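Side-chain contacts in putative adenosine kinase (Schistosoma mansoni, PDB 3VAS), which probably phosphorylates adenosine to AMP as a ribokinase-type (pfkB-family) nucleoside kinase, and is captured here with adenosine bound in an occluded state: residues V88-W93 and A348-R353; I327-R332 and M336-H341. All coordinates share one frame; numbering follows the deposited sequence.

Contact 1: residues V88-W93 and A348-R353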
ATOM      1  N   VAL A  88       6.771   2.512  -1.829  1.00 20.56           N
ATOM      2  CA  VAL A  88       7.876   3.440  -1.626  1.00 20.31           C
ATOM      3  C   VAL A  88       9.167   2.983  -2.303  1.00 20.44           C
ATOM      4  O   VAL A  88       9.881   3.788  -2.900  1.00 22.86           O
ATOM      5  CB  VAL A  88       8.101   3.703  -0.128  1.00 23.08           C
ATOM      6  CG1 VAL A  88       9.417   4.446   0.107  1.00 23.06           C
ATOM      7  CG2 VAL A  88       6.926   4.479   0.434  1.00 22.29           C
ATOM      8  N   LYS A  89       9.466   1.692  -2.239  1.00 22.50           N
ATOM      9  CA  LYS A  89      10.693   1.217  -2.862  1.00 22.42           C
ATOM     10  C   LYS A  89      10.590   1.222  -4.387  1.00 21.90           C
ATOM     11  O   LYS A  89      11.595   1.374  -5.079  1.00 23.84           O
ATOM     12  CB  LYS A  89      11.122  -0.150  -2.315  1.00 23.71           C
ATOM     13  CG  LYS A  89      10.293  -1.339  -2.761  1.00 23.90           C
ATOM     14  CD  LYS A  89      10.751  -2.597  -2.014  1.00 25.27           C
ATOM     15  CE  LYS A  89      10.162  -3.860  -2.624  1.00 26.23           C
ATOM     16  NZ  LYS A  89      10.621  -5.086  -1.910  1.00 26.54           N
ATOM     17  N   MET A  90       9.381   1.079  -4.920  1.00 22.06           N
ATOM     18  CA  MET A  90       9.222   1.179  -6.368  1.00 20.39           C
ATOM     19  C   MET A  90       9.300   2.635  -6.830  1.00 21.49           C
ATOM     20  O   MET A  90       9.827   2.912  -7.908  1.00 23.92           O
ATOM     21  CB  MET A  90       7.937   0.516  -6.869  1.00 20.02           C
ATOM     22  CG  MET A  90       7.847   0.484  -8.396  1.00 21.89           C
ATOM     23  SD  MET A  90       6.467  -0.495  -9.024  1.00 22.67           S
ATOM     24  CE  MET A  90       6.838  -0.552 -10.779  1.00 19.54           C
ATOM     25  N   ILE A  91       8.788   3.563  -6.023  1.00 22.20           N
ATOM     26  CA  ILE A  91       8.978   4.985  -6.314  1.00 23.41           C
ATOM     27  C   ILE A  91      10.475   5.265  -6.430  1.00 26.68           C
ATOM     28  O   ILE A  91      10.929   5.942  -7.350  1.00 24.94           O
ATOM     29  CB  ILE A  91       8.394   5.888  -5.215  1.00 19.82           C
ATOM     30  CG1 ILE A  91       6.872   5.758  -5.155  1.00 19.10           C
ATOM     31  CG2 ILE A  91       8.785   7.348  -5.450  1.00 20.46           C
ATOM     32  CD1 ILE A  91       6.237   6.590  -4.058  1.00 17.83           C
ATOM     33  N   GLN A  92      11.236   4.712  -5.490  1.00 26.98           N
ATOM     34  CA  GLN A  92      12.687   4.840  -5.476  1.00 23.76           C
ATOM     35  C   GLN A  92      13.323   4.209  -6.719  1.00 25.10           C
ATOM     36  O   GLN A  92      14.223   4.785  -7.329  1.00 27.83           O
ATOM     37  CB  GLN A  92      13.247   4.205  -4.195  1.00 20.86           C
ATOM     38  CG  GLN A  92      14.771   4.120  -4.144  1.00 25.02           C
ATOM     39  CD  GLN A  92      15.431   5.483  -4.058  1.00 29.51           C
ATOM     40  OE1 GLN A  92      15.109   6.286  -3.179  1.00 31.18           O
ATOM     41  NE2 GLN A  92      16.358   5.754  -4.975  1.00 30.44           N
ATOM     42  N   TRP A  93      12.843   3.027  -7.087  1.00 21.00           N
ATOM     43  CA  TRP A  93      13.342   2.294  -8.248  1.00 21.83           C
ATOM     44  C   TRP A  93      13.045   3.047  -9.552  1.00 25.89           C
ATOM     45  O   TRP A  93      13.906   3.168 -10.431  1.00 24.12           O
ATOM     46  CB  TRP A  93      12.686   0.915  -8.252  1.00 27.21           C
ATOM     47  CG  TRP A  93      13.105  -0.045  -9.327  1.00 26.67           C
ATOM     48  CD1 TRP A  93      14.226  -0.829  -9.344  1.00 25.28           C
ATOM     49  CD2 TRP A  93      12.364  -0.378 -10.507  1.00 24.06           C
ATOM     50  NE1 TRP A  93      14.238  -1.610 -10.478  1.00 24.72           N
ATOM     51  CE2 TRP A  93      13.104  -1.352 -11.206  1.00 24.09           C
ATOM     52  CE3 TRP A  93      11.151   0.062 -11.046  1.00 24.25           C
ATOM     53  CZ2 TRP A  93      12.671  -1.892 -12.415  1.00 28.08           C
ATOM     54  CZ3 TRP A  93      10.721  -0.476 -12.247  1.00 23.96           C
ATOM     55  CH2 TRP A  93      11.479  -1.441 -12.918  1.00 27.93           C
ATOM     56  N   ALA A 348       1.231  -2.824 -14.623  1.00 25.38           N
ATOM     57  CA  ALA A 348       1.407  -3.815 -15.687  1.00 27.05           C
ATOM     58  C   ALA A 348       2.746  -4.549 -15.579  1.00 26.92           C
ATOM     59  O   ALA A 348       2.830  -5.749 -15.839  1.00 27.52           O
ATOM     60  CB  ALA A 348       1.269  -3.157 -17.055  1.00 27.63           C
ATOM     61  N   TYR A 349       3.792  -3.824 -15.199  1.00 25.73           N
ATOM     62  CA  TYR A 349       5.106  -4.427 -14.992  1.00 26.10           C
ATOM     63  C   TYR A 349       5.043  -5.477 -13.879  1.00 28.21           C
ATOM     64  O   TYR A 349       5.573  -6.578 -14.017  1.00 29.66           O
ATOM     65  CB  TYR A 349       6.131  -3.345 -14.651  1.00 22.91           C
ATOM     66  CG  TYR A 349       7.503  -3.865 -14.287  1.00 25.88           C
ATOM     67  CD1 TYR A 349       8.436  -4.188 -15.272  1.00 26.90           C
ATOM     68  CD2 TYR A 349       7.877  -4.014 -12.956  1.00 28.07           C
ATOM     69  CE1 TYR A 349       9.703  -4.658 -14.936  1.00 26.81           C
ATOM     70  CE2 TYR A 349       9.141  -4.483 -12.610  1.00 27.32           C
ATOM     71  CZ  TYR A 349      10.047  -4.807 -13.602  1.00 26.08           C
ATOM     72  OH  TYR A 349      11.296  -5.272 -13.250  1.00 26.08           O
ATOM     73  N   ILE A 350       4.378  -5.128 -12.783  1.00 25.80           N
ATOM     74  CA  ILE A 350       4.237  -6.030 -11.647  1.00 27.34           C
ATOM     75  C   ILE A 350       3.330  -7.233 -11.952  1.00 29.88           C
ATOM     76  O   ILE A 350       3.624  -8.358 -11.543  1.00 31.16           O
ATOM     77  CB  ILE A 350       3.749  -5.263 -10.399  1.00 25.71           C
ATOM     78  CG1 ILE A 350       4.897  -4.426  -9.824  1.00 26.17           C
ATOM     79  CG2 ILE A 350       3.196  -6.213  -9.349  1.00 25.84           C
ATOM     80  CD1 ILE A 350       6.195  -5.205  -9.598  1.00 25.40           C
ATOM     81  N   ILE A 351       2.245  -6.990 -12.684  1.00 28.75           N
ATOM     82  CA  ILE A 351       1.301  -8.038 -13.073  1.00 28.41           C
ATOM     83  C   ILE A 351       1.992  -9.155 -13.863  1.00 32.96           C
ATOM     84  O   ILE A 351       1.641 -10.331 -13.746  1.00 32.66           O
ATOM     85  CB  ILE A 351       0.124  -7.439 -13.890  1.00 45.99           C
ATOM     86  CG1 ILE A 351      -0.844  -6.705 -12.958  1.00 45.30           C
ATOM     87  CG2 ILE A 351      -0.623  -8.508 -14.682  1.00 44.99           C
ATOM     88  CD1 ILE A 351      -1.954  -5.972 -13.680  1.00 45.18           C
ATOM     89  N   CYS A 352       2.996  -8.785 -14.647  1.00 34.03           N
ATOM     90  CA  CYS A 352       3.711  -9.761 -15.460  1.00 34.07           C
ATOM     91  C   CYS A 352       4.889 -10.398 -14.716  1.00 35.62           C
ATOM     92  O   CYS A 352       5.718 -11.079 -15.321  1.00 37.55           O
ATOM     93  CB  CYS A 352       4.168  -9.122 -16.770  1.00 31.89           C
ATOM     94  SG  CYS A 352       2.805  -8.705 -17.892  1.00 58.33           S
ATOM     95  N   ARG A 353       4.950 -10.184 -13.405  1.00 34.27           N
ATOM     96  CA  ARG A 353       6.019 -10.744 -12.577  1.00 35.79           C
ATOM     97  C   ARG A 353       5.477 -11.391 -11.293  1.00 38.64           C
ATOM     98  O   ARG A 353       4.415 -11.014 -10.792  1.00 38.31           O
ATOM     99  CB  ARG A 353       7.053  -9.665 -12.241  1.00 32.75           C
ATOM    100  CG  ARG A 353       7.711  -9.044 -13.463  1.00 31.49           C
ATOM    101  CD  ARG A 353       8.619  -7.882 -13.092  1.00 28.75           C
ATOM    102  NE  ARG A 353       9.760  -8.292 -12.275  1.00 28.66           N
ATOM    103  CZ  ARG A 353      10.928  -8.693 -12.770  1.00 33.46           C
ATOM    104  NH1 ARG A 353      11.109  -8.740 -14.087  1.00 31.41           N
ATOM    105  NH2 ARG A 353      11.915  -9.045 -11.952  1.00 33.32           N
TER
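In the ribokinase fold of this kinase, helices flank the central strands, and here helix 83-95 meets the C-terminal end of helix 336-351 through Met-90 and Trp-93 on one side and Tyr-349 and Ile-350 on the other. The helices are far apart: Met-90 CA and Ile-350 CA, the nearest pair, lie 10.2 Å from each other, so long side chains must bridge the distance. In both Trp-93 and Tyr-349 the first torsion places CG anti to the backbone N (chi1 -177° and 175°), sending each ring out from its helix to meet the other between them. The outer corner of the indole lies over one face of the phenol, with Trp-93 CH2 3.7 Å from Tyr-349 CZ. The rings are inclined at 33° with centroids 5.1 Å apart, an oblique pairing. Gly-359 fixes both polar ends, its O accepting from Trp-93 NE1 and its N donating to Tyr-349 OH, while Tyr-364 meets both rings edge-to-face. One turn earlier on helix 83-95, Met-90 reaches across fully extended; its CE lies 4.2 Å from Tyr-349 CD2, and its SD 4.3 Å from Ile-350 CG1. Ala-321 of helix 318-330 touches Met-90 and Ile-350 alike, making the contact part of a three-helix packing. As the chain leaves helix 336-351, Arg-353 folds back, with its NE bonded to Ser-357 O. Its CD lies 3.4 Å above the Tyr-349 ring plane, offset toward the rim, on the face opposite Trp-93 CH2.

Contact 2: residues I327-R332 and M336-H341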
ATOM      1  N   ILE A 327       2.573   8.359  -8.287  1.00 19.53           N
ATOM      2  CA  ILE A 327       3.245   9.346  -7.450  1.00 19.71           C
ATOM      3  C   ILE A 327       4.600   9.778  -8.007  1.00 21.51           C
ATOM      4  O   ILE A 327       4.902  10.971  -8.044  1.00 22.02           O
ATOM      5  CB  ILE A 327       3.397   8.832  -6.007  1.00 18.47           C
ATOM      6  CG1 ILE A 327       2.012   8.662  -5.368  1.00 18.07           C
ATOM      7  CG2 ILE A 327       4.257   9.781  -5.177  1.00 19.80           C
ATOM      8  CD1 ILE A 327       2.039   7.899  -4.063  1.00 17.83           C
ATOM      9  N   ALA A 328       5.398   8.808  -8.452  1.00 21.50           N
ATOM     10  CA  ALA A 328       6.733   9.081  -8.981  1.00 23.30           C
ATOM     11  C   ALA A 328       6.690  10.103 -10.107  1.00 26.85           C
ATOM     12  O   ALA A 328       7.577  10.950 -10.219  1.00 27.63           O
ATOM     13  CB  ALA A 328       7.402   7.793  -9.463  1.00 20.16           C
ATOM     14  N   ASP A 329       5.655  10.017 -10.938  1.00 29.47           N
ATOM     15  CA  ASP A 329       5.501  10.943 -12.057  1.00 31.50           C
ATOM     16  C   ASP A 329       4.851  12.246 -11.615  1.00 29.05           C
ATOM     17  O   ASP A 329       5.298  13.327 -11.991  1.00 28.62           O
ATOM     18  CB  ASP A 329       4.706  10.302 -13.199  1.00 31.05           C
ATOM     19  CG  ASP A 329       5.605   9.745 -14.292  1.00 36.88           C
ATOM     20  OD1 ASP A 329       6.718   9.276 -13.972  1.00 38.59           O
ATOM     21  OD2 ASP A 329       5.209   9.786 -15.477  1.00 40.99           O
ATOM     22  N   TYR A 330       3.813  12.134 -10.791  1.00 26.00           N
ATOM     23  CA  TYR A 330       3.041  13.291 -10.351  1.00 25.04           C
ATOM     24  C   TYR A 330       3.876  14.292  -9.547  1.00 27.62           C
ATOM     25  O   TYR A 330       3.706  15.502  -9.692  1.00 31.00           O
ATOM     26  CB  TYR A 330       1.818  12.842  -9.540  1.00 23.97           C
ATOM     27  CG  TYR A 330       0.804  13.933  -9.310  1.00 30.01           C
ATOM     28  CD1 TYR A 330      -0.074  14.313 -10.318  1.00 33.79           C
ATOM     29  CD2 TYR A 330       0.714  14.580  -8.085  1.00 34.95           C
ATOM     30  CE1 TYR A 330      -1.010  15.312 -10.117  1.00 35.42           C
ATOM     31  CE2 TYR A 330      -0.221  15.582  -7.872  1.00 37.88           C
ATOM     32  CZ  TYR A 330      -1.080  15.944  -8.894  1.00 38.65           C
ATOM     33  OH  TYR A 330      -2.010  16.942  -8.693  1.00 43.59           O
ATOM     34  N   ILE A 331       4.775  13.791  -8.702  1.00 27.00           N
ATOM     35  CA  ILE A 331       5.606  14.674  -7.884  1.00 27.71           C
ATOM     36  C   ILE A 331       6.759  15.290  -8.673  1.00 30.74           C
ATOM     37  O   ILE A 331       7.444  16.185  -8.179  1.00 31.25           O
ATOM     38  CB  ILE A 331       6.175  13.961  -6.642  1.00 29.67           C
ATOM     39  CG1 ILE A 331       7.196  12.893  -7.046  1.00 26.81           C
ATOM     40  CG2 ILE A 331       5.047  13.380  -5.788  1.00 30.44           C
ATOM     41  CD1 ILE A 331       7.845  12.207  -5.862  1.00 23.99           C
ATOM     42  N   ARG A 332       6.973  14.810  -9.895  1.00 31.05           N
ATOM     43  CA  ARG A 332       7.970  15.414 -10.779  1.00 32.64           C
ATOM     44  C   ARG A 332       7.325  16.353 -11.799  1.00 32.27           C
ATOM     45  O   ARG A 332       7.969  16.791 -12.753  1.00 34.95           O
ATOM     46  CB  ARG A 332       8.831  14.344 -11.459  1.00 31.47           C
ATOM     47  CG  ARG A 332       9.758  13.616 -10.487  1.00 33.42           C
ATOM     48  CD  ARG A 332      10.616  12.584 -11.189  1.00 36.89           C
ATOM     49  NE  ARG A 332       9.816  11.494 -11.739  1.00 38.83           N
ATOM     50  CZ  ARG A 332      10.313  10.501 -12.468  1.00 38.23           C
ATOM     51  NH1 ARG A 332      11.612  10.464 -12.737  1.00 36.79           N
ATOM     52  NH2 ARG A 332       9.513   9.546 -12.931  1.00 36.33           N
ATOM     53  N   MET A 336      -1.898  15.085 -14.842  1.00 31.13           N
ATOM     54  CA  MET A 336      -2.749  13.997 -14.360  1.00 30.10           C
ATOM     55  C   MET A 336      -2.799  12.774 -15.275  1.00 28.30           C
ATOM     56  O   MET A 336      -2.595  11.647 -14.822  1.00 29.09           O
ATOM     57  CB  MET A 336      -4.173  14.517 -14.134  1.00 28.72           C
ATOM     58  CG  MET A 336      -5.156  13.456 -13.675  1.00 25.06           C
ATOM     59  SD  MET A 336      -4.848  12.962 -11.975  1.00 34.00           S
ATOM     60  CE  MET A 336      -5.930  11.545 -11.819  1.00 32.97           C
ATOM     61  N   ILE A 337      -3.082  12.998 -16.555  1.00 26.67           N
ATOM     62  CA  ILE A 337      -3.255  11.896 -17.501  1.00 28.02           C
ATOM     63  C   ILE A 337      -1.949  11.135 -17.731  1.00 28.48           C
ATOM     64  O   ILE A 337      -1.927   9.901 -17.737  1.00 24.74           O
ATOM     65  CB  ILE A 337      -3.821  12.389 -18.849  1.00 29.64           C
ATOM     66  CG1 ILE A 337      -5.191  13.044 -18.643  1.00 30.92           C
ATOM     67  CG2 ILE A 337      -3.935  11.235 -19.840  1.00 29.54           C
ATOM     68  CD1 ILE A 337      -6.269  12.082 -18.190  1.00 27.73           C
ATOM     69  N   THR A 338      -0.865  11.883 -17.916  1.00 27.58           N
ATOM     70  CA  THR A 338       0.462  11.300 -18.064  1.00 26.87           C
ATOM     71  C   THR A 338       0.792  10.426 -16.854  1.00 25.17           C
ATOM     72  O   THR A 338       1.316   9.321 -16.998  1.00 23.99           O
ATOM     73  CB  THR A 338       1.533  12.401 -18.230  1.00 27.89           C
ATOM     74  OG1 THR A 338       1.274  13.142 -19.431  1.00 27.16           O
ATOM     75  CG2 THR A 338       2.939  11.801 -18.296  1.00 25.48           C
ATOM     76  N   SER A 339       0.461  10.920 -15.665  1.00 25.02           N
ATOM     77  CA  SER A 339       0.727  10.191 -14.426  1.00 23.43           C
ATOM     78  C   SER A 339      -0.096   8.907 -14.323  1.00 22.55           C
ATOM     79  O   SER A 339       0.398   7.884 -13.838  1.00 21.39           O
ATOM     80  CB  SER A 339       0.472  11.085 -13.210  1.00 24.12           C
ATOM     81  OG  SER A 339       1.378  12.175 -13.172  1.00 27.58           O
ATOM     82  N   LEU A 340      -1.346   8.962 -14.781  1.00 22.34           N
ATOM     83  CA  LEU A 340      -2.203   7.777 -14.807  1.00 23.40           C
ATOM     84  C   LEU A 340      -1.626   6.687 -15.709  1.00 23.86           C
ATOM     85  O   LEU A 340      -1.646   5.511 -15.353  1.00 26.43           O
ATOM     86  CB  LEU A 340      -3.629   8.129 -15.244  1.00 21.22           C
ATOM     87  CG  LEU A 340      -4.460   8.955 -14.258  1.00 22.24           C
ATOM     88  CD1 LEU A 340      -5.848   9.216 -14.823  1.00 20.40           C
ATOM     89  CD2 LEU A 340      -4.547   8.249 -12.903  1.00 21.68           C
ATOM     90  N   HIS A 341      -1.121   7.077 -16.875  1.00 22.52           N
ATOM     91  CA  HIS A 341      -0.436   6.132 -17.755  1.00 25.68           C
ATOM     92  C   HIS A 341       0.809   5.538 -17.099  1.00 26.12           C
ATOM     93  O   HIS A 341       1.112   4.362 -17.279  1.00 24.01           O
ATOM     94  CB  HIS A 341      -0.062   6.789 -19.084  1.00 27.88           C
ATOM     95  CG  HIS A 341      -1.185   6.820 -20.070  1.00 31.12           C
ATOM     96  ND1 HIS A 341      -1.858   7.976 -20.396  1.00 33.25           N
ATOM     97  CD2 HIS A 341      -1.765   5.830 -20.790  1.00 33.03           C
ATOM     98  CE1 HIS A 341      -2.798   7.701 -21.284  1.00 34.58           C
ATOM     99  NE2 HIS A 341      -2.763   6.406 -21.539  1.00 35.11           N
TER
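The Tyr-330 ring receives Ser-339 at its edge and meets Phe-326, a residue one helical turn earlier, with the two ring planes at about 20°. Ser-339 OG lies in the plane of the phenol, 3.9 Å from Tyr-330 CD1, and also packs against Tyr-330 CB. Tyr-330 N is 3.4 Å from the same OG, but the angle is too poor for a hydrogen bond. The hydroxyl instead turns back on its own chain: with OG beside the backbone N (chi1 -65°), it bonds to Pro-335 O and more weakly to Lys-334 O. A buried polar atom is thus satisfied. The backbones come close here, Asp-329 CA to Ser-339 CA being 5.4 Å, where the serine side chain meets Asp-329 CB and the backbone of Tyr-330. The carboxylate of Asp-329 divides its two oxygens. OD2 crosses to Thr-338 CG2 at 4.1 Å, whereas OD1 forms a salt bridge of 3.0 Å with Arg-332 NH2, tilted 23° out of the guanidinium plane. Arg-332 is anchored a second time, its NE donating to Ala-328 O at 2.8 Å from above the carbonyl plane, so that the side chain turns back alongside the last turn, held to Ala-328 and Asp-329. Two antiparallel helices, 318-330 and 336-351, joined by a short connection and packed closely at Ser-339, form an alpha-alpha hairpin of the ribokinase fold.

The two contacts show how one long helix can serve two partners. Helix 336-351 leaves the hairpin of contact 2 at its N-terminal end and reaches helix 83-95 in contact 1 at its other end. Along the chain, contact 2 falls within the loop that contact 1 closes. Their centres are 15 Å apart, yet they touch directly: Ile-91 CD1 packs 3.9 Å from Ile-327 CG2, linking helix 83-95 to helix 318-330. At contact 1 the Ile-350 side chain lies about 8 Å from the bound adenosine. Helix 318-330 connects the two settings, beginning at the GAGD signature of the pfkB family and ending in contact 2.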